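Local coordinates for abietadiene synthase, chloroplastic (Abies grandis, PDB 3S9V), which belongs to the terpene synthase family, as a largely helical, single-chain plant enzyme of the chloroplast with an N-terminal and a metal-binding family domain, at residues A408-A420 with E433-W447. Sequence-based numbering, arbitrary orientation.
Sequences AFKKNIRGEVEYA and EARSYIENYGPDDVW
Asn412 and Asn440 make the direct side-chain hydrogen bond between two nearly antiparallel helices, 413-420 and 433-440, whose axes approach to 9.6 Å. Asn412 ND2 gives to Asn440 OD1 at 2.9 Å, tilted out of that carbonyl's plane, and the two amide planes stand 56° apart. Asn412 is also the N-cap of its helix: OD1 accepts weakly from Gly415 N and takes a further bond from Phe404 N, so both ends of the amide are engaged. In the loop before it, Lys411 N gives a weak bond of 3.3 Å to Asp445 OD2.

Water carries much of the remaining polar contact. One molecule accepts from Asn412 N and donates to Glu416 OE2 and, at 2.6 Å, to Asn440 O. A second joins Lys410 NZ, Glu416 OE2 and Tyr437 OH. The Glu416 carboxylate meets the edge of the Tyr437 ring through CD, 3.7 Å from CE1, with the two planes 81° apart; its OE1 forms a salt bridge with Arg282, which also makes a cation-pi contact with Tyr437. Fully extended, with CG anti to the backbone N (chi1 177°), Lys411 runs alongside the end of helix 433-440 and reaches a third water shared with Ile438 O and Tyr441 O.

Apolar contacts lie at both ends. Ser436 CB sits over one face of Tyr419, 4.1 Å from the ring centroid, as a CH-pi contact, while Tyr419 OH bonds Ser428 in the interhelical connection. Phe409 CD2 touches Val446 CG2 at 3.4 Å.

The helical hairpin is thus joined by one amide pair and bridging waters between two patches of aromatic packing, and Lys411, near the C-terminal carbonyls of helix 433-440, probably complements that helix end electrostatically.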
loop_
_atom_site.group_PDB
_atom_site.type_symbol
_atom_site.label_atom_id
_atom_site.label_comp_id
_atom_site.label_asym_id
_atom_site.label_seq_id
_atom_site.Cartn_x
_atom_site.Cartn_y
_atom_site.Cartn_z
ATOM N N ALA A 408 -8.533 -19.148 1.575
ATOM C CA ALA A 408 -7.461 -18.220 1.232
ATOM C C ALA A 408 -6.425 -18.108 2.354
ATOM O O ALA A 408 -6.742 -18.279 3.534
ATOM C CB ALA A 408 -8.047 -16.840 0.918
ATOM N N PHE A 409 -5.188 -17.812 1.978
ATOM C CA PHE A 409 -4.122 -17.675 2.958
ATOM C C PHE A 409 -4.063 -16.262 3.548
ATOM O O PHE A 409 -3.409 -16.034 4.564
ATOM C CB PHE A 409 -2.786 -18.087 2.325
ATOM C CG PHE A 409 -2.665 -19.575 2.107
ATOM C CD1 PHE A 409 -3.585 -20.254 1.309
ATOM C CD2 PHE A 409 -1.670 -20.307 2.741
ATOM C CE1 PHE A 409 -3.518 -21.639 1.151
ATOM C CE2 PHE A 409 -1.591 -21.695 2.593
ATOM C CZ PHE A 409 -2.518 -22.361 1.799
ATOM N N LYS A 410 -4.752 -15.323 2.903
ATOM C CA LYS A 410 -4.845 -13.934 3.369
ATOM C C LYS A 410 -6.146 -13.834 4.159
ATOM O O LYS A 410 -7.149 -14.429 3.762
ATOM C CB LYS A 410 -4.928 -12.967 2.183
ATOM C CG LYS A 410 -3.634 -12.761 1.422
ATOM C CD LYS A 410 -2.699 -11.847 2.180
ATOM C CE LYS A 410 -1.522 -11.435 1.315
ATOM N NZ LYS A 410 -0.690 -10.425 2.019
ATOM N N LYS A 411 -6.147 -13.080 5.255
ATOM C CA LYS A 411 -7.357 -12.943 6.068
ATOM C C LYS A 411 -8.562 -12.419 5.274
ATOM O O LYS A 411 -9.659 -12.960 5.381
ATOM C CB LYS A 411 -7.093 -12.025 7.263
ATOM C CG LYS A 411 -8.320 -11.773 8.127
ATOM C CD LYS A 411 -7.998 -10.867 9.305
ATOM C CE LYS A 411 -9.256 -10.537 10.104
ATOM N NZ LYS A 411 -8.982 -9.684 11.301
ATOM N N ASN A 412 -8.367 -11.368 4.482
ATOM C CA ASN A 412 -9.466 -10.816 3.693
ATOM C C ASN A 412 -8.943 -9.966 2.544
ATOM O O ASN A 412 -8.971 -8.738 2.600
ATOM C CB ASN A 412 -10.396 -9.974 4.576
ATOM C CG ASN A 412 -11.634 -9.477 3.824
ATOM O OD1 ASN A 412 -12.111 -10.124 2.887
ATOM N ND2 ASN A 412 -12.172 -8.340 4.254
ATOM N N ILE A 413 -8.479 -10.630 1.495
ATOM C CA ILE A 413 -7.946 -9.936 0.343
ATOM C C ILE A 413 -9.039 -9.112 -0.334
ATOM O O ILE A 413 -8.771 -8.028 -0.857
ATOM C CB ILE A 413 -7.324 -10.942 -0.663
ATOM C CG1 ILE A 413 -6.381 -10.208 -1.609
ATOM C CG2 ILE A 413 -8.417 -11.665 -1.445
ATOM C CD1 ILE A 413 -5.206 -9.559 -0.902
ATOM N N ARG A 414 -10.274 -9.610 -0.312
ATOM C CA ARG A 414 -11.375 -8.884 -0.937
ATOM C C ARG A 414 -11.498 -7.496 -0.328
ATOM O O ARG A 414 -11.714 -6.513 -1.036
ATOM C CB ARG A 414 -12.695 -9.631 -0.761
ATOM C CG ARG A 414 -13.843 -9.016 -1.549
ATOM C CD ARG A 414 -15.185 -9.557 -1.091
ATOM N NE ARG A 414 -16.290 -8.993 -1.860
ATOM C CZ ARG A 414 -16.547 -9.289 -3.128
ATOM N NH1 ARG A 414 -15.781 -10.149 -3.777
ATOM N NH2 ARG A 414 -17.572 -8.724 -3.748
ATOM N N GLY A 415 -11.360 -7.418 0.991
ATOM C CA GLY A 415 -11.447 -6.135 1.661
ATOM C C GLY A 415 -10.339 -5.194 1.215
ATOM O O GLY A 415 -10.552 -3.988 1.072
ATOM N N GLU A 416 -9.144 -5.737 1.001
ATOM C CA GLU A 416 -8.022 -4.916 0.562
ATOM C C GLU A 416 -8.249 -4.451 -0.867
ATOM O O GLU A 416 -7.913 -3.327 -1.228
ATOM C CB GLU A 416 -6.713 -5.699 0.647
ATOM C CG GLU A 416 -6.227 -5.948 2.061
ATOM C CD GLU A 416 -4.912 -6.715 2.087
ATOM O OE1 GLU A 416 -3.939 -6.263 1.437
ATOM O OE2 GLU A 416 -4.849 -7.768 2.755
ATOM N N VAL A 417 -8.819 -5.321 -1.682
ATOM C CA VAL A 417 -9.097 -4.965 -3.059
ATOM C C VAL A 417 -10.172 -3.880 -3.086
ATOM O O VAL A 417 -9.959 -2.797 -3.632
ATOM C CB VAL A 417 -9.573 -6.193 -3.860
ATOM C CG1 VAL A 417 -10.010 -5.777 -5.260
ATOM C CG2 VAL A 417 -8.443 -7.217 -3.935
ATOM N N GLU A 418 -11.318 -4.164 -2.477
ATOM C CA GLU A 418 -12.405 -3.197 -2.457
ATOM C C GLU A 418 -11.933 -1.813 -2.028
ATOM O O GLU A 418 -12.340 -0.813 -2.614
ATOM C CB GLU A 418 -13.533 -3.673 -1.539
ATOM C CG GLU A 418 -14.475 -4.668 -2.195
ATOM C CD GLU A 418 -15.609 -5.089 -1.277
ATOM O OE1 GLU A 418 -16.511 -5.828 -1.735
ATOM O OE2 GLU A 418 -15.596 -4.680 -0.092
ATOM N N TYR A 419 -11.075 -1.754 -1.011
ATOM C CA TYR A 419 -10.576 -0.464 -0.545
ATOM C C TYR A 419 -9.687 0.188 -1.604
ATOM O O TYR A 419 -9.882 1.349 -1.969
ATOM C CB TYR A 419 -9.772 -0.609 0.747
ATOM C CG TYR A 419 -9.281 0.730 1.257
ATOM C CD1 TYR A 419 -10.143 1.600 1.925
ATOM C CD2 TYR A 419 -7.984 1.168 0.984
ATOM C CE1 TYR A 419 -9.731 2.879 2.301
ATOM C CE2 TYR A 419 -7.560 2.447 1.355
ATOM C CZ TYR A 419 -8.439 3.297 2.010
ATOM O OH TYR A 419 -8.034 4.566 2.360
ATOM N N ALA A 420 -8.715 -0.574 -2.095
ATOM C CA ALA A 420 -7.789 -0.082 -3.106
ATOM C C ALA A 420 -8.478 0.419 -4.366
ATOM O O ALA A 420 -8.027 1.387 -4.970
ATOM C CB ALA A 420 -6.781 -1.167 -3.469
ATOM N N GLU A 433 -7.035 4.715 5.557
ATOM C CA GLU A 433 -6.345 3.543 5.029
ATOM C C GLU A 433 -5.862 2.701 6.202
ATOM O O GLU A 433 -5.963 1.478 6.184
ATOM C CB GLU A 433 -5.137 3.930 4.167
ATOM C CG GLU A 433 -4.438 2.706 3.557
ATOM C CD GLU A 433 -3.332 3.054 2.566
ATOM O OE1 GLU A 433 -3.589 3.849 1.637
ATOM O OE2 GLU A 433 -2.208 2.518 2.706
ATOM N N ALA A 434 -5.344 3.363 7.227
ATOM C CA ALA A 434 -4.851 2.653 8.394
ATOM C C ALA A 434 -5.977 1.872 9.062
ATOM O O ALA A 434 -5.778 0.732 9.500
ATOM C CB ALA A 434 -4.225 3.633 9.383
ATOM N N ARG A 435 -7.162 2.473 9.135
ATOM C CA ARG A 435 -8.284 1.795 9.773
ATOM C C ARG A 435 -8.677 0.595 8.949
ATOM O O ARG A 435 -8.950 -0.475 9.493
ATOM C CB ARG A 435 -9.499 2.718 9.928
ATOM C CG ARG A 435 -10.572 2.138 10.852
ATOM C CD ARG A 435 -11.710 3.113 11.076
ATOM N NE ARG A 435 -12.420 2.874 12.331
ATOM C CZ ARG A 435 -13.108 1.772 12.599
ATOM N NH1 ARG A 435 -13.723 1.641 13.765
ATOM N NH2 ARG A 435 -13.180 0.799 11.701
ATOM N N SER A 436 -8.695 0.773 7.635
ATOM C CA SER A 436 -9.071 -0.311 6.733
ATOM C C SER A 436 -8.145 -1.515 6.910
ATOM O O SER A 436 -8.599 -2.640 7.139
ATOM C CB SER A 436 -9.017 0.174 5.281
ATOM O OG SER A 436 -9.503 -0.808 4.384
ATOM N N TYR A 437 -6.844 -1.276 6.826
ATOM C CA TYR A 437 -5.898 -2.367 6.951
ATOM C C TYR A 437 -5.907 -3.004 8.340
ATOM O O TYR A 437 -5.733 -4.216 8.475
ATOM C CB TYR A 437 -4.488 -1.902 6.582
ATOM C CG TYR A 437 -3.589 -3.053 6.203
ATOM C CD1 TYR A 437 -3.991 -3.981 5.240
ATOM C CD2 TYR A 437 -2.351 -3.234 6.815
ATOM C CE1 TYR A 437 -3.180 -5.058 4.901
ATOM C CE2 TYR A 437 -1.534 -4.315 6.478
ATOM C CZ TYR A 437 -1.956 -5.216 5.525
ATOM O OH TYR A 437 -1.162 -6.286 5.200
ATOM N N ILE A 438 -6.114 -2.189 9.369
ATOM C CA ILE A 438 -6.167 -2.698 10.731
ATOM C C ILE A 438 -7.243 -3.786 10.823
ATOM O O ILE A 438 -7.103 -4.750 11.575
ATOM C CB ILE A 438 -6.470 -1.551 11.734
ATOM C CG1 ILE A 438 -5.208 -0.715 11.928
ATOM C CG2 ILE A 438 -6.991 -2.107 13.066
ATOM C CD1 ILE A 438 -5.348 0.392 12.937
ATOM N N GLU A 439 -8.304 -3.644 10.038
ATOM C CA GLU A 439 -9.381 -4.630 10.057
ATOM C C GLU A 439 -9.188 -5.798 9.090
ATOM O O GLU A 439 -9.735 -6.876 9.313
ATOM C CB GLU A 439 -10.722 -3.952 9.783
ATOM C CG GLU A 439 -11.095 -2.945 10.856
ATOM C CD GLU A 439 -12.424 -2.266 10.597
ATOM O OE1 GLU A 439 -12.605 -1.725 9.484
ATOM O OE2 GLU A 439 -13.280 -2.268 11.513
ATOM N N ASN A 440 -8.407 -5.588 8.032
ATOM C CA ASN A 440 -8.164 -6.636 7.045
ATOM C C ASN A 440 -6.858 -7.395 7.264
ATOM O O ASN A 440 -6.661 -8.475 6.705
ATOM C CB ASN A 440 -8.160 -6.045 5.630
ATOM C CG ASN A 440 -9.522 -5.511 5.210
ATOM O OD1 ASN A 440 -10.514 -6.231 5.229
ATOM N ND2 ASN A 440 -9.570 -4.241 4.827
ATOM N N TYR A 441 -5.969 -6.838 8.079
ATOM C CA TYR A 441 -4.677 -7.467 8.339
ATOM C C TYR A 441 -4.762 -8.776 9.127
ATOM O O TYR A 441 -5.342 -8.822 10.217
ATOM C CB TYR A 441 -3.765 -6.486 9.075
ATOM C CG TYR A 441 -2.419 -7.056 9.444
ATOM C CD1 TYR A 441 -1.518 -7.462 8.463
ATOM C CD2 TYR A 441 -2.046 -7.198 10.781
ATOM C CE1 TYR A 441 -0.273 -7.994 8.805
ATOM C CE2 TYR A 441 -0.806 -7.732 11.132
ATOM C CZ TYR A 441 0.074 -8.124 10.138
ATOM O OH TYR A 441 1.306 -8.629 10.482
ATOM N N GLY A 442 -4.170 -9.831 8.566
ATOM C CA GLY A 442 -4.163 -11.136 9.213
ATOM C C GLY A 442 -2.829 -11.361 9.904
ATOM O O GLY A 442 -1.835 -11.662 9.238
ATOM N N PRO A 443 -2.780 -11.242 11.245
ATOM C CA PRO A 443 -1.563 -11.416 12.050
ATOM C C PRO A 443 -0.996 -12.833 12.051
ATOM O O PRO A 443 0.175 -13.045 12.370
ATOM C CB PRO A 443 -2.009 -10.968 13.439
ATOM C CG PRO A 443 -3.414 -11.464 13.486
ATOM C CD PRO A 443 -3.957 -11.068 12.116
ATOM N N ASP A 444 -1.826 -13.798 11.687
ATOM C CA ASP A 444 -1.376 -15.176 11.657
ATOM C C ASP A 444 -1.595 -15.835 10.300
ATOM O O ASP A 444 -1.849 -17.025 10.215
ATOM C CB ASP A 444 -2.064 -15.971 12.775
ATOM C CG ASP A 444 -3.550 -15.723 12.829
ATOM O OD1 ASP A 444 -4.161 -16.014 13.879
ATOM O OD2 ASP A 444 -4.107 -15.240 11.818
ATOM N N ASP A 445 -1.503 -15.049 9.236
ATOM C CA ASP A 445 -1.654 -15.596 7.897
ATOM C C ASP A 445 -0.407 -16.417 7.587
ATOM O O ASP A 445 0.676 -16.131 8.094
ATOM C CB ASP A 445 -1.773 -14.485 6.842
ATOM C CG ASP A 445 -3.123 -13.781 6.862
ATOM O OD1 ASP A 445 -4.157 -14.447 7.095
ATOM O OD2 ASP A 445 -3.149 -12.556 6.618
ATOM N N VAL A 446 -0.573 -17.448 6.771
ATOM C CA VAL A 446 0.542 -18.277 6.354
ATOM C C VAL A 446 0.717 -17.987 4.873
ATOM O O VAL A 446 -0.064 -17.233 4.294
ATOM C CB VAL A 446 0.267 -19.778 6.557
ATOM C CG1 VAL A 446 0.426 -20.132 8.021
ATOM C CG2 VAL A 446 -1.128 -20.126 6.057
ATOM N N TRP A 447 1.738 -18.574 4.261
ATOM C CA TRP A 447 1.997 -18.333 2.849
ATOM C C TRP A 447 2.137 -19.662 2.134
ATOM O O TRP A 447 2.504 -20.663 2.746
ATOM C CB TRP A 447 3.274 -17.495 2.682
ATOM C CG TRP A 447 3.246 -16.208 3.476
ATOM C CD1 TRP A 447 3.287 -16.081 4.839
ATOM C CD2 TRP A 447 3.096 -14.879 2.955
ATOM N NE1 TRP A 447 3.164 -14.759 5.195
ATOM C CE2 TRP A 447 3.045 -13.999 4.060
ATOM C CE3 TRP A 447 2.996 -14.349 1.660
ATOM C CZ2 TRP A 447 2.897 -12.613 3.912
ATOM C CZ3 TRP A 447 2.847 -12.972 1.511
ATOM C CH2 TRP A 447 2.799 -12.119 2.637
HETATM O O HOH W 1 -2.273 -8.017 3.537
HETATM O O HOH W 2 -6.964 -7.455 11.639
HETATM O O HOH W 3 -5.786 -9.665 4.597
#